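PDB 2PY6: methyltransferase FkbM from Methylobacillus flagellatus KT, which probably acts as a methyltransferase of the FkbM family, built around a Rossmann-like catalytic domain. Local coordinates for residues 44-49 with 148-153; 56-61 with 127-132; 102-107 with 136-141; 142-147 with 399-404. One frame throughout, in Å; residues are numbered along the deposited sequence.

Contacts 1, 2 and 3 belong to the Rossmann-like layer formed by the six-stranded sheet that includes strands 54-58, 114-118 and 140-142. Contacts 2 and 3 lie closest together, with centres about 10 Å apart, and meet where L58 and V56 touch F104. Along the chain both are nested inside the loop closed by contact 1, whose centre is about 19 Å from that of contact 2 and about 18 Å from that of contact 3. Contact 4 shares helix 143-149 with contact 1. It joins that helix to 399-404, more than 250 residues further on, between the last two strands of the seven-stranded sheet, and so ties the N-terminal layer to the methyltransferase part.

Contact 1: residues 44-49 with 148-153; sequences EVIARR and RAFGLQ
Two helices flanking the N-terminal Rossmann-like sheet meet here: I46 of helix 40-49 lies against A149 and F150, where helix 143-149 runs out. One methyl carries most of the contact. CD1 of I46 stands over one face of the F150 ring, 4.0 Å from its centroid and 23° off the normal, which meets the criterion for a CH-pi contact displaced toward the rim. I46 CD1 is also 3.6 Å from A149 CB and 3.5 Å from A149 O, so it is wedged between the last turn of the helix and the ring. CG1 of I46 follows above the same face, just past the rim, 3.8 Å from F150 CE1. The torsions explain the reach: with CG1 beside the backbone N (chi1 -67°) and the chain extended beyond it (chi2 171°), CD1 bridges backbones whose nearest CA atoms, those of I46 and A149, are 7.9 Å apart. Further along helix 40-49, R48 and R49 each form a salt bridge with D113. The ring of F150 also packs on P75 and on L141 of the edge strand, so it sits between helix and sheet. G151 has positive phi, its N bonds weakly to R148 O, and L152 N probably bonds to V147 O. Together these features are consistent with a Schellman-type helix end; the I46-F150 contact is helix-to-helix-end packing on one side of a Rossmann-like alpha/beta sheet.

Contact 2: residues 56-61 with 127-132; sequences VILGTK and RFFDQI
The carbonyl oxygen of L58 accepts a hydrogen bond from T119 OG1, which also reaches G59 O weakly; L58 and G59 are the two residues that meet the F129 ring. CB of L58 sits almost exactly over the ring, 3.7 Å from the centroid and only 7° off the normal, a centred CH-pi contact. The two side chains then run past each other in opposite directions, bringing L58 CD1 within 3.7 Å of F129 CB. With CG of F129 anti to its carbonyl carbon (chi1 -77°), the ring projects from the helix and lies broadside to the strand end. G59 N approaches F129 CE2 obliquely at 3.9 Å. With phi at 95°, a CB on G59 would collide with the carbonyl oxygen of L58 and would lie close to the ring as well. Helix 123-135 links the parallel strands 114-118 and 140-142 as a beta-alpha-beta crossover, and F129 is where it packs on the C-terminal end of strand 54-58, the first parallel strand of a Rossmann-like sheet. On the far face of the F129 ring, F128 CD2 lies 3.8 Å above the plane toward the rim, so the ring is clamped between strand and helix. F128 itself meets H88 of the third subunit edge-to-face. One residue on, D130 OD1 bonds to N118 ND2, joining the helix to strand 114-118.

Contact 3: residues 102-107 with 136-141; sequences DRFTEL and HGIPHL
A Schellman motif ends helix 123-135, and the residues on each side of its glycine, H136 and I138, face T105 and F104 of helix 101-109. The motif is defined by G137 in positive phi, with G137 N reaching R134 O and I138 N reaching C133 O. CG2 of T105 lies over one face of the H136 imidazole, 4.0 Å from the centroid and 24° off the normal, a CH-pi contact shifted toward the rim and closest at CE1 (3.7 Å from T105 CG2). A chi1 of 61° turns T105 OG1 back to D102 O, 3.2 Å away and above the carbonyl plane, while sending the methyl to the imidazole. The imidazole is bonded through ND1 to I132 O, which fixes its rotation under that methyl. Deeper in, I138 CD1 meets F104 CZ obliquely at 3.5 Å, and I138 CG2 lies 4.0 Å from the same CZ. Replacing F104 with an alanine would probably leave I138 CD1 without its closest partner across this contact and open a gap toward V56, L58 and A116, which the ring also touches. Where strand 140-142 begins, H140 ND1 donates to I138 O over 2.9 Å. The chemistry across the interface is thus apolar: T105 OG1 and H136 ND1 bond to D102 O and I132 O rather than across, so the pairing rests on apolar fit.

Contact 4: residues 142-147 with 399-404; sequences NFEQAV and PDRWDT
E144 and R401 meet through a single-armed salt bridge: R401 NH1 donates to E144 OE2 over 3.2 Å with an N-H...O angle of 152°. The oxygen uses its anti lone pair and lies in the guanidinium plane, at the edge. Carboxylate and guanidinium planes are 49° apart and the bond comes from the side away from OE1, so one oxygen meets one nitrogen, not a two-pronged pair. A bend in the R401 chain at chi3 (-70°) turns the guanidinium back toward the helix, and CD of R401 comes to 3.7 Å from E144 OE2. E144 OE1 forms a salt bridge with R121, which also binds D400; R401 NH2 bonds to D161 O, and its guanidinium makes a cation-pi contact with W163. A leucine in place of E144 would remove the carboxylate and is likely to leave R401 NH1 without this acceptor and R121 with D400 as its remaining acidic mate. Further out, R401 N donates to D400 OD1 over 2.6 Å. N142 and Q145 form a capping box, N142 N to Q145 OE1 at 3.0 Å and Q145 N to N142 OD1 at 2.9 Å. E144 therefore sits in the first turn of helix 143-149, whose N-terminal end would probably favour a negative group. This buried ion-pair network lies at the junction between the Rossmann-like N-terminal layer and the loop between the last two strands of the C-terminal sheet.

Contact 1: residues 44-49 with 148-153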
# COMPACT_ATOMS: atom_id res chain seq x y z
N GLU A 44 13.64 -31.28 26.50
CA GLU A 44 13.79 -32.72 26.31
C GLU A 44 14.29 -33.07 24.91
O GLU A 44 15.03 -34.03 24.75
CB GLU A 44 12.55 -33.52 26.73
CG GLU A 44 11.40 -33.65 25.75
CD GLU A 44 10.35 -34.66 26.24
OE1 GLU A 44 10.03 -34.64 27.46
OE2 GLU A 44 9.88 -35.48 25.42
N VAL A 45 13.91 -32.30 23.89
CA VAL A 45 14.46 -32.53 22.55
C VAL A 45 15.97 -32.20 22.54
O VAL A 45 16.80 -33.04 22.12
CB VAL A 45 13.73 -31.73 21.45
CG1 VAL A 45 14.44 -31.91 20.11
CG2 VAL A 45 12.30 -32.19 21.30
N ILE A 46 16.31 -31.00 23.03
CA ILE A 46 17.71 -30.55 23.07
C ILE A 46 18.57 -31.55 23.86
O ILE A 46 19.67 -31.89 23.42
CB ILE A 46 17.86 -29.08 23.59
CG1 ILE A 46 17.26 -28.10 22.58
CG2 ILE A 46 19.33 -28.71 23.78
CD1 ILE A 46 17.16 -26.66 23.10
N ALA A 47 18.06 -32.06 25.00
CA ALA A 47 18.75 -33.07 25.79
C ALA A 47 18.96 -34.36 25.01
O ALA A 47 19.98 -35.01 25.16
CB ALA A 47 17.96 -33.39 27.05
N ARG A 48 17.98 -34.73 24.22
CA ARG A 48 18.01 -35.96 23.45
C ARG A 48 18.91 -35.84 22.23
O ARG A 48 19.69 -36.77 21.95
CB ARG A 48 16.59 -36.27 22.95
CG ARG A 48 16.29 -37.70 22.66
CD ARG A 48 15.17 -37.85 21.62
NE ARG A 48 14.09 -36.85 21.68
CZ ARG A 48 13.02 -36.89 22.48
NH1 ARG A 48 12.85 -37.85 23.39
NH2 ARG A 48 12.12 -35.91 22.40
N ARG A 49 18.80 -34.72 21.50
CA ARG A 49 19.50 -34.53 20.20
C ARG A 49 20.63 -33.53 20.12
O ARG A 49 21.42 -33.57 19.17
CB ARG A 49 18.48 -34.27 19.08
CG ARG A 49 17.53 -35.44 18.81
CD ARG A 49 18.31 -36.72 18.33
NE ARG A 49 17.50 -37.94 18.41
CZ ARG A 49 17.94 -39.15 18.79
NH1 ARG A 49 19.21 -39.35 19.17
NH2 ARG A 49 17.09 -40.17 18.83
N ARG A 148 19.04 -18.73 24.87
CA ARG A 148 19.35 -19.43 26.09
C ARG A 148 19.40 -20.93 25.93
O ARG A 148 20.29 -21.58 26.47
CB ARG A 148 18.34 -19.05 27.18
CG ARG A 148 18.59 -19.74 28.55
CD ARG A 148 17.63 -19.19 29.60
NE ARG A 148 17.95 -17.82 29.95
CZ ARG A 148 17.21 -17.07 30.76
NH1 ARG A 148 16.14 -17.57 31.33
NH2 ARG A 148 17.58 -15.82 31.04
N ALA A 149 18.45 -21.50 25.18
CA ALA A 149 18.34 -22.96 25.05
C ALA A 149 19.46 -23.60 24.26
O ALA A 149 19.79 -24.74 24.49
CB ALA A 149 16.98 -23.34 24.44
N PHE A 150 20.01 -22.86 23.30
CA PHE A 150 21.09 -23.32 22.45
C PHE A 150 22.46 -22.79 22.84
O PHE A 150 23.40 -23.03 22.13
CB PHE A 150 20.76 -22.97 20.98
CG PHE A 150 19.63 -23.80 20.42
CD1 PHE A 150 19.78 -25.16 20.26
CD2 PHE A 150 18.41 -23.22 20.11
CE1 PHE A 150 18.76 -25.94 19.77
CE2 PHE A 150 17.37 -23.99 19.64
CZ PHE A 150 17.54 -25.35 19.47
N GLY A 151 22.55 -22.09 23.98
CA GLY A 151 23.80 -21.55 24.50
C GLY A 151 24.49 -20.58 23.56
O GLY A 151 25.69 -20.72 23.30
N LEU A 152 23.74 -19.62 23.02
CA LEU A 152 24.29 -18.67 22.05
C LEU A 152 24.72 -17.33 22.68
O LEU A 152 25.00 -16.38 21.97
CB LEU A 152 23.28 -18.43 20.94
CG LEU A 152 22.92 -19.64 20.07
CD1 LEU A 152 21.76 -19.31 19.15
CD2 LEU A 152 24.13 -20.12 19.30
N GLN A 153 24.76 -17.26 24.00
CA GLN A 153 25.20 -16.05 24.68
C GLN A 153 26.61 -15.69 24.20
O GLN A 153 27.50 -16.56 24.14
CB GLN A 153 25.20 -16.26 26.18
CG GLN A 153 23.84 -16.52 26.81
CD GLN A 153 23.42 -17.98 26.93
OE1 GLN A 153 24.02 -18.86 26.33
NE2 GLN A 153 22.39 -18.23 27.74

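Contact 2: residues 56-61 with 127-132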
# COMPACT_ATOMS: atom_id res chain seq x y z
N VAL A 56 12.87 -25.12 12.64
CA VAL A 56 12.15 -24.37 11.60
C VAL A 56 11.93 -22.94 12.12
O VAL A 56 11.43 -22.74 13.24
CB VAL A 56 10.77 -24.98 11.27
CG1 VAL A 56 10.02 -24.11 10.27
CG2 VAL A 56 10.91 -26.37 10.69
N ILE A 57 12.31 -21.96 11.31
CA ILE A 57 12.12 -20.57 11.65
C ILE A 57 10.73 -20.14 11.19
O ILE A 57 10.39 -20.31 10.02
CB ILE A 57 13.15 -19.66 10.94
CG1 ILE A 57 14.60 -20.09 11.25
CG2 ILE A 57 12.89 -18.21 11.26
CD1 ILE A 57 14.88 -20.38 12.67
N LEU A 58 9.92 -19.60 12.11
CA LEU A 58 8.60 -19.10 11.73
C LEU A 58 8.71 -17.61 11.54
O LEU A 58 9.06 -16.88 12.49
CB LEU A 58 7.56 -19.43 12.79
CG LEU A 58 7.47 -20.88 13.23
CD1 LEU A 58 6.43 -21.03 14.36
CD2 LEU A 58 7.15 -21.80 12.02
N GLY A 59 8.41 -17.16 10.34
CA GLY A 59 8.50 -15.74 9.97
C GLY A 59 9.82 -15.39 9.31
O GLY A 59 10.85 -15.94 9.66
N THR A 60 9.79 -14.47 8.35
CA THR A 60 11.01 -14.05 7.66
C THR A 60 11.29 -12.55 7.85
O THR A 60 12.20 -12.01 7.23
CB THR A 60 10.98 -14.37 6.14
OG1 THR A 60 9.89 -13.69 5.50
CG2 THR A 60 10.87 -15.86 5.87
N LYS A 61 10.55 -11.91 8.74
CA LYS A 61 10.64 -10.48 8.98
C LYS A 61 10.91 -10.18 10.45
O LYS A 61 10.59 -9.08 10.89
CB LYS A 61 9.32 -9.79 8.57
CG LYS A 61 8.99 -9.81 7.07
N ARG A 127 1.06 -14.45 17.95
CA ARG A 127 -0.06 -15.26 18.47
C ARG A 127 -0.53 -16.31 17.46
O ARG A 127 -0.95 -17.38 17.84
CB ARG A 127 -1.27 -14.35 18.80
CG ARG A 127 -1.07 -13.43 19.97
CD ARG A 127 -2.23 -12.46 20.10
NE ARG A 127 -2.11 -11.77 21.38
CZ ARG A 127 -2.93 -10.82 21.80
NH1 ARG A 127 -3.91 -10.36 21.05
NH2 ARG A 127 -2.72 -10.28 22.98
N PHE A 128 -0.49 -15.97 16.18
CA PHE A 128 -0.84 -16.90 15.14
C PHE A 128 0.09 -18.13 15.22
O PHE A 128 -0.34 -19.25 15.46
CB PHE A 128 -0.76 -16.24 13.76
CG PHE A 128 -0.82 -17.23 12.65
CD1 PHE A 128 -2.02 -17.88 12.36
CD2 PHE A 128 0.34 -17.58 11.94
CE1 PHE A 128 -2.07 -18.84 11.37
CE2 PHE A 128 0.29 -18.53 10.96
CZ PHE A 128 -0.90 -19.17 10.67
N PHE A 129 1.38 -17.91 15.05
CA PHE A 129 2.33 -19.02 15.11
C PHE A 129 2.40 -19.79 16.44
O PHE A 129 2.67 -20.99 16.46
CB PHE A 129 3.71 -18.53 14.73
CG PHE A 129 3.91 -18.32 13.26
CD1 PHE A 129 3.66 -19.36 12.35
CD2 PHE A 129 4.46 -17.15 12.80
CE1 PHE A 129 3.92 -19.18 10.99
CE2 PHE A 129 4.70 -16.97 11.44
CZ PHE A 129 4.43 -18.00 10.55
N ASP A 130 2.24 -19.08 17.56
CA ASP A 130 2.22 -19.72 18.86
C ASP A 130 1.03 -20.64 18.96
O ASP A 130 1.18 -21.74 19.43
CB ASP A 130 2.21 -18.71 20.01
CG ASP A 130 3.62 -18.15 20.31
OD1 ASP A 130 4.61 -18.79 19.89
OD2 ASP A 130 3.72 -17.07 20.93
N GLN A 131 -0.14 -20.22 18.48
CA GLN A 131 -1.28 -21.11 18.53
C GLN A 131 -1.13 -22.25 17.53
O GLN A 131 -1.48 -23.35 17.84
CB GLN A 131 -2.62 -20.38 18.36
CG GLN A 131 -3.83 -21.28 18.57
CD GLN A 131 -3.83 -22.02 19.91
OE1 GLN A 131 -3.73 -21.41 20.98
NE2 GLN A 131 -3.97 -23.36 19.85
N ILE A 132 -0.63 -22.01 16.32
CA ILE A 132 -0.39 -23.12 15.39
C ILE A 132 0.43 -24.22 16.06
O ILE A 132 0.12 -25.41 15.95
CB ILE A 132 0.40 -22.67 14.13
CG1 ILE A 132 -0.48 -21.82 13.21
CG2 ILE A 132 0.99 -23.87 13.37
CD1 ILE A 132 -1.73 -22.50 12.72

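Contact 3: residues 102-107 with 136-141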
# COMPACT_ATOMS: atom_id res chain seq x y z
N ASP A 102 1.20 -24.86 6.28
CA ASP A 102 0.71 -26.23 6.11
C ASP A 102 1.85 -27.24 5.91
O ASP A 102 1.78 -28.34 6.42
CB ASP A 102 -0.30 -26.36 4.95
CG ASP A 102 -1.70 -25.85 5.31
OD1 ASP A 102 -2.03 -25.65 6.52
OD2 ASP A 102 -2.50 -25.67 4.36
N ARG A 103 2.90 -26.86 5.19
CA ARG A 103 4.05 -27.74 4.99
C ARG A 103 4.81 -27.98 6.32
O ARG A 103 5.27 -29.10 6.60
CB ARG A 103 4.96 -27.15 3.92
CG ARG A 103 6.24 -27.95 3.59
CD ARG A 103 5.98 -29.40 3.25
NE ARG A 103 7.23 -30.08 2.83
CZ ARG A 103 7.53 -31.37 3.02
NH1 ARG A 103 6.72 -32.19 3.69
NH2 ARG A 103 8.70 -31.84 2.58
N PHE A 104 4.90 -26.94 7.13
CA PHE A 104 5.53 -26.99 8.43
C PHE A 104 4.80 -27.93 9.38
O PHE A 104 5.43 -28.77 10.01
CB PHE A 104 5.61 -25.56 9.00
CG PHE A 104 5.72 -25.49 10.51
CD1 PHE A 104 6.78 -26.08 11.18
CD2 PHE A 104 4.80 -24.74 11.23
CE1 PHE A 104 6.88 -25.98 12.55
CE2 PHE A 104 4.90 -24.64 12.60
CZ PHE A 104 5.95 -25.26 13.26
N THR A 105 3.49 -27.79 9.52
CA THR A 105 2.70 -28.69 10.41
C THR A 105 2.85 -30.14 9.95
O THR A 105 2.96 -31.04 10.79
CB THR A 105 1.21 -28.26 10.57
OG1 THR A 105 0.54 -28.28 9.32
CG2 THR A 105 1.11 -26.86 11.12
N GLU A 106 2.93 -30.37 8.63
CA GLU A 106 3.15 -31.71 8.08
C GLU A 106 4.53 -32.23 8.51
O GLU A 106 4.62 -33.30 9.08
CB GLU A 106 2.98 -31.74 6.55
N LEU A 107 5.60 -31.47 8.28
CA LEU A 107 6.94 -31.89 8.73
C LEU A 107 7.01 -32.16 10.25
O LEU A 107 7.69 -33.08 10.72
CB LEU A 107 7.98 -30.82 8.38
CG LEU A 107 8.27 -30.61 6.89
CD1 LEU A 107 9.07 -29.31 6.72
CD2 LEU A 107 8.99 -31.82 6.32
N HIS A 136 -0.89 -28.16 17.29
CA HIS A 136 -0.26 -29.39 16.87
C HIS A 136 0.78 -29.97 17.82
O HIS A 136 1.44 -30.92 17.47
CB HIS A 136 0.33 -29.21 15.49
CG HIS A 136 -0.68 -28.84 14.46
ND1 HIS A 136 -0.99 -27.53 14.16
CD2 HIS A 136 -1.48 -29.61 13.68
CE1 HIS A 136 -1.92 -27.51 13.22
NE2 HIS A 136 -2.23 -28.76 12.91
N GLY A 137 0.90 -29.44 19.03
CA GLY A 137 1.87 -29.95 19.99
C GLY A 137 3.32 -29.89 19.51
O GLY A 137 4.12 -30.79 19.80
N ILE A 138 3.68 -28.81 18.82
CA ILE A 138 5.01 -28.64 18.25
C ILE A 138 5.85 -27.83 19.23
O ILE A 138 5.49 -26.71 19.52
CB ILE A 138 5.00 -27.86 16.89
CG1 ILE A 138 4.08 -28.55 15.88
CG2 ILE A 138 6.43 -27.70 16.35
CD1 ILE A 138 3.81 -27.73 14.61
N PRO A 139 6.98 -28.40 19.70
CA PRO A 139 7.86 -27.64 20.63
C PRO A 139 8.32 -26.33 19.98
O PRO A 139 8.76 -26.33 18.81
CB PRO A 139 9.03 -28.61 20.87
CG PRO A 139 8.50 -29.92 20.55
CD PRO A 139 7.55 -29.73 19.42
N HIS A 140 8.12 -25.23 20.69
CA HIS A 140 8.41 -23.90 20.15
C HIS A 140 9.05 -22.96 21.16
O HIS A 140 8.87 -23.13 22.38
CB HIS A 140 7.15 -23.28 19.49
CG HIS A 140 5.99 -23.11 20.41
ND1 HIS A 140 5.30 -24.17 20.94
CD2 HIS A 140 5.39 -21.99 20.87
CE1 HIS A 140 4.33 -23.70 21.71
NE2 HIS A 140 4.37 -22.38 21.68
N LEU A 141 9.75 -21.96 20.62
CA LEU A 141 10.53 -20.98 21.38
C LEU A 141 10.49 -19.63 20.73
O LEU A 141 10.43 -19.53 19.53
CB LEU A 141 12.03 -21.30 21.31
CG LEU A 141 12.60 -22.57 21.85
CD1 LEU A 141 13.96 -22.79 21.24
CD2 LEU A 141 12.65 -22.52 23.36

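Contact 4: residues 142-147 with 399-404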
# COMPACT_ATOMS: atom_id res chain seq x y z
N ASN A 142 10.58 -18.59 21.54
CA ASN A 142 10.77 -17.23 21.03
C ASN A 142 12.31 -17.01 20.94
O ASN A 142 13.11 -17.89 21.38
CB ASN A 142 10.06 -16.18 21.88
CG ASN A 142 10.64 -16.03 23.26
OD1 ASN A 142 11.83 -16.21 23.49
ND2 ASN A 142 9.79 -15.67 24.19
N PHE A 143 12.73 -15.87 20.40
CA PHE A 143 14.14 -15.63 20.18
C PHE A 143 15.01 -15.64 21.46
O PHE A 143 16.08 -16.25 21.47
CB PHE A 143 14.37 -14.35 19.39
CG PHE A 143 15.79 -14.15 19.01
CD1 PHE A 143 16.30 -14.77 17.88
CD2 PHE A 143 16.62 -13.38 19.80
CE1 PHE A 143 17.62 -14.60 17.55
CE2 PHE A 143 17.94 -13.22 19.46
CZ PHE A 143 18.44 -13.83 18.34
N GLU A 144 14.54 -15.03 22.54
CA GLU A 144 15.33 -14.99 23.77
C GLU A 144 15.49 -16.38 24.33
O GLU A 144 16.57 -16.71 24.83
CB GLU A 144 14.69 -14.10 24.84
CG GLU A 144 14.92 -12.63 24.65
CD GLU A 144 14.22 -12.00 23.46
OE1 GLU A 144 13.16 -12.52 23.06
OE2 GLU A 144 14.75 -10.98 22.94
N GLN A 145 14.42 -17.18 24.23
CA GLN A 145 14.44 -18.60 24.63
C GLN A 145 15.40 -19.40 23.75
O GLN A 145 16.13 -20.25 24.26
CB GLN A 145 13.05 -19.22 24.58
CG GLN A 145 12.06 -18.62 25.64
CD GLN A 145 10.64 -19.17 25.49
OE1 GLN A 145 10.15 -19.36 24.38
NE2 GLN A 145 9.98 -19.40 26.61
N ALA A 146 15.40 -19.13 22.45
CA ALA A 146 16.35 -19.78 21.54
C ALA A 146 17.80 -19.49 21.98
O ALA A 146 18.62 -20.41 22.06
CB ALA A 146 16.16 -19.29 20.11
N VAL A 147 18.12 -18.21 22.22
CA VAL A 147 19.47 -17.81 22.64
C VAL A 147 19.93 -18.58 23.89
O VAL A 147 21.03 -19.09 23.93
CB VAL A 147 19.59 -16.30 22.85
CG1 VAL A 147 20.93 -15.92 23.49
CG2 VAL A 147 19.42 -15.57 21.52
N PRO A 399 6.62 -2.02 22.70
CA PRO A 399 6.20 -3.40 22.96
C PRO A 399 7.38 -4.40 22.91
O PRO A 399 7.15 -5.58 23.08
CB PRO A 399 5.25 -3.73 21.80
CG PRO A 399 5.14 -2.50 20.99
CD PRO A 399 6.19 -1.55 21.37
N ASP A 400 8.61 -3.95 22.69
CA ASP A 400 9.75 -4.85 22.59
C ASP A 400 10.76 -4.44 23.66
O ASP A 400 10.39 -3.79 24.63
CB ASP A 400 10.29 -4.81 21.15
CG ASP A 400 11.03 -6.10 20.77
OD1 ASP A 400 11.72 -6.66 21.65
OD2 ASP A 400 10.93 -6.54 19.61
N ARG A 401 12.03 -4.81 23.51
CA ARG A 401 13.03 -4.53 24.56
C ARG A 401 13.69 -3.17 24.48
O ARG A 401 14.42 -2.76 25.37
CB ARG A 401 14.04 -5.70 24.69
CG ARG A 401 14.75 -6.14 23.45
CD ARG A 401 15.47 -7.45 23.66
NE ARG A 401 16.62 -7.33 24.55
CZ ARG A 401 17.44 -8.33 24.86
NH1 ARG A 401 17.23 -9.54 24.35
NH2 ARG A 401 18.47 -8.11 25.66
N TRP A 402 13.31 -2.40 23.47
CA TRP A 402 13.88 -1.08 23.27
C TRP A 402 13.12 -0.01 24.06
O TRP A 402 11.93 -0.11 24.29
CB TRP A 402 13.79 -0.69 21.78
CG TRP A 402 13.87 -1.86 20.83
CD1 TRP A 402 12.94 -2.22 19.88
CD2 TRP A 402 14.89 -2.87 20.80
NE1 TRP A 402 13.36 -3.35 19.22
CE2 TRP A 402 14.54 -3.78 19.77
CE3 TRP A 402 16.07 -3.08 21.52
CZ2 TRP A 402 15.33 -4.88 19.45
CZ3 TRP A 402 16.86 -4.17 21.19
CH2 TRP A 402 16.48 -5.06 20.18
N ASP A 403 13.87 1.02 24.41
CA ASP A 403 13.40 2.25 25.02
C ASP A 403 12.84 2.19 26.42
O ASP A 403 11.83 2.81 26.73
CB ASP A 403 12.50 3.03 24.05
CG ASP A 403 13.23 3.41 22.74
OD1 ASP A 403 14.31 4.08 22.79
OD2 ASP A 403 12.67 3.08 21.68
N THR A 404 13.56 1.45 27.26
CA THR A 404 13.42 1.54 28.67
C THR A 404 14.21 2.83 28.94
O THR A 404 15.30 2.98 28.44
CB THR A 404 14.07 0.33 29.37
OG1 THR A 404 13.43 -0.86 28.92
CG2 THR A 404 13.93 0.43 30.85